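Local coordinates for AB hydrolase-1 domain-containing protein (Thermoplasma acidophilum DSM 1728, PDB 3BDI) that is of unknown function but belongs to the ABHD14 family of alpha/beta hydrolases and is probably a cytoplasmic serine hydrolase, at residues A[20-25]-A[56-61]. Sequence-based numbering, arbitrary orientation.
Sequences KMVTDS and GYNVYA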
loop_
_atom_site.group_PDB
_atom_site.type_symbol
_atom_site.label_atom_id
_atom_site.label_comp_id
_atom_site.label_asym_id
_atom_site.label_seq_id
_atom_site.Cartn_x
_atom_site.Cartn_y
_atom_site.Cartn_z
ATOM N N LYS A 20 10.359 -1.348 9.481
ATOM C CA LYS A 20 9.643 -2.612 9.629
ATOM C C LYS A 20 9.447 -2.965 11.083
ATOM O O LYS A 20 10.238 -2.567 11.893
ATOM C CB LYS A 20 10.358 -3.757 8.905
ATOM C CG LYS A 20 11.672 -4.137 9.526
ATOM C CD LYS A 20 12.412 -5.159 8.685
ATOM C CE LYS A 20 13.662 -5.673 9.390
ATOM N NZ LYS A 20 14.559 -6.505 8.503
HETATM N N MSE A 21 8.368 -3.687 11.355
HETATM C CA MSE A 21 8.114 -4.271 12.676
HETATM C C MSE A 21 7.701 -5.722 12.460
HETATM O O MSE A 21 6.635 -5.999 11.975
HETATM C CB MSE A 21 7.031 -3.483 13.372
HETATM C CG MSE A 21 6.775 -3.950 14.810
HETATM SE SE MSE A 21 5.622 -2.835 15.891
HETATM C CE MSE A 21 6.822 -1.425 16.372
ATOM N N VAL A 22 8.623 -6.611 12.779
ATOM C CA VAL A 22 8.401 -8.009 12.417
ATOM C C VAL A 22 8.828 -8.955 13.552
ATOM O O VAL A 22 9.669 -8.608 14.367
ATOM C CB VAL A 22 9.201 -8.358 11.133
ATOM C CG1 VAL A 22 8.831 -7.394 9.958
ATOM C CG2 VAL A 22 10.642 -8.282 11.409
ATOM N N THR A 23 8.272 -10.151 13.526
ATOM C CA THR A 23 8.747 -11.248 14.368
ATOM C C THR A 23 8.630 -12.524 13.536
ATOM O O THR A 23 7.692 -12.665 12.757
ATOM C CB THR A 23 7.958 -11.304 15.689
ATOM O OG1 THR A 23 8.513 -12.334 16.523
ATOM C CG2 THR A 23 6.462 -11.552 15.455
ATOM N N ASP A 24 9.582 -13.457 13.726
ATOM C CA ASP A 24 9.688 -14.681 12.914
ATOM C C ASP A 24 8.498 -15.618 13.030
ATOM O O ASP A 24 8.322 -16.468 12.174
ATOM C CB ASP A 24 10.995 -15.444 13.220
ATOM N N SER A 25 7.702 -15.469 14.100
ATOM C CA SER A 25 6.464 -16.224 14.362
ATOM C C SER A 25 5.229 -15.811 13.576
ATOM O O SER A 25 4.315 -16.601 13.357
ATOM C CB SER A 25 6.058 -16.077 15.865
ATOM O OG SER A 25 7.124 -15.612 16.712
ATOM N N GLY A 56 -1.185 -9.384 14.530
ATOM C CA GLY A 56 -0.365 -10.486 14.015
ATOM C C GLY A 56 0.256 -10.358 12.632
ATOM O O GLY A 56 0.734 -11.350 12.087
ATOM N N TYR A 57 0.270 -9.144 12.070
ATOM C CA TYR A 57 0.966 -8.868 10.805
ATOM C C TYR A 57 2.418 -8.388 11.022
ATOM O O TYR A 57 2.708 -7.538 11.861
ATOM C CB TYR A 57 0.193 -7.831 9.963
ATOM C CG TYR A 57 -1.054 -8.348 9.277
ATOM C CD1 TYR A 57 -2.258 -8.517 9.987
ATOM C CD2 TYR A 57 -1.094 -8.684 7.938
ATOM C CE1 TYR A 57 -3.416 -8.990 9.369
ATOM C CE2 TYR A 57 -2.257 -9.150 7.316
ATOM C CZ TYR A 57 -3.433 -9.362 8.026
ATOM O OH TYR A 57 -4.589 -9.783 7.396
ATOM N N ASN A 58 3.352 -8.958 10.256
ATOM C CA ASN A 58 4.668 -8.357 10.044
ATOM C C ASN A 58 4.445 -7.166 9.114
ATOM O O ASN A 58 3.789 -7.300 8.096
ATOM C CB ASN A 58 5.628 -9.374 9.435
ATOM C CG ASN A 58 6.173 -10.320 10.467
ATOM O OD1 ASN A 58 6.126 -10.054 11.659
ATOM N ND2 ASN A 58 6.769 -11.394 10.001
ATOM N N VAL A 59 5.018 -6.022 9.488
ATOM C CA VAL A 59 4.777 -4.753 8.780
ATOM C C VAL A 59 6.068 -4.209 8.145
ATOM O O VAL A 59 7.072 -4.056 8.809
ATOM C CB VAL A 59 4.185 -3.694 9.715
ATOM C CG1 VAL A 59 3.749 -2.452 8.926
ATOM C CG2 VAL A 59 3.010 -4.276 10.512
ATOM N N TYR A 60 5.966 -3.896 6.857
ATOM C CA TYR A 60 7.116 -3.382 6.087
ATOM C C TYR A 60 6.692 -2.106 5.376
ATOM O O TYR A 60 5.595 -2.056 4.834
ATOM C CB TYR A 60 7.518 -4.388 5.010
ATOM C CG TYR A 60 7.898 -5.748 5.544
ATOM C CD1 TYR A 60 6.946 -6.722 5.773
ATOM C CD2 TYR A 60 9.204 -6.029 5.857
ATOM C CE1 TYR A 60 7.307 -7.973 6.270
ATOM C CE2 TYR A 60 9.565 -7.300 6.346
ATOM C CZ TYR A 60 8.601 -8.233 6.559
ATOM O OH TYR A 60 8.943 -9.497 7.071
ATOM N N ALA A 61 7.542 -1.080 5.354
ATOM C CA ALA A 61 7.200 0.152 4.630
ATOM C C ALA A 61 8.469 0.785 4.051
ATOM O O ALA A 61 9.282 1.302 4.820
ATOM C CB ALA A 61 6.523 1.153 5.565
HETATM O O HOH W 1 4.639 -7.370 13.528
#
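Asn58 OD1 takes two donors: the backbone N of Thr23, 2.8 Å away and lying well above the plane of the amide, and ND2 of Asn26. Asn58 ND2 bonds back to Thr23 O, 3.2 Å away in the Asn58 amide plane, yet stands above the Thr23 carbonyl plane. Asparagine suits this place because one short side chain offers both an acceptor and a donor to the backbone N and O of a single residue. With CG beside its own backbone N (chi1 -79°), the amide reaches across to the chain leaving strand 14-21. A leucine here would probably leave Thr23 N and O, and ND2 of Asn26, without these partners, and free the chain around Thr23 to move. Earlier, Met21 and Val59 form an antiparallel hydrogen-bonded pair, with Met21 N to Val59 O at 2.9 Å and Val59 N to Met21 O nearly straight (173°). This is where the antiparallel N-terminal strands of the alpha/beta hydrolase sheet join its parallel part, since strand 57-62 runs parallel to 28-33 on its other edge. As the chains part, a water donates to both Met21 O and Tyr57 O. Selenomethionine Met21 and Val59 turn their apolar side chains to the face covered by helix 48-53. Tyr60, like Lys20, points to the opposite face, and Val22 CG1 comes over one face of the Tyr60 ring, 3.5 Å from CZ; the beta-branched valine can lay one methyl on the flat ring. Lys20 lays its CB 4.0 Å from Tyr60 CD2, while its extended chain carries NZ away to a salt bridge with Glu7.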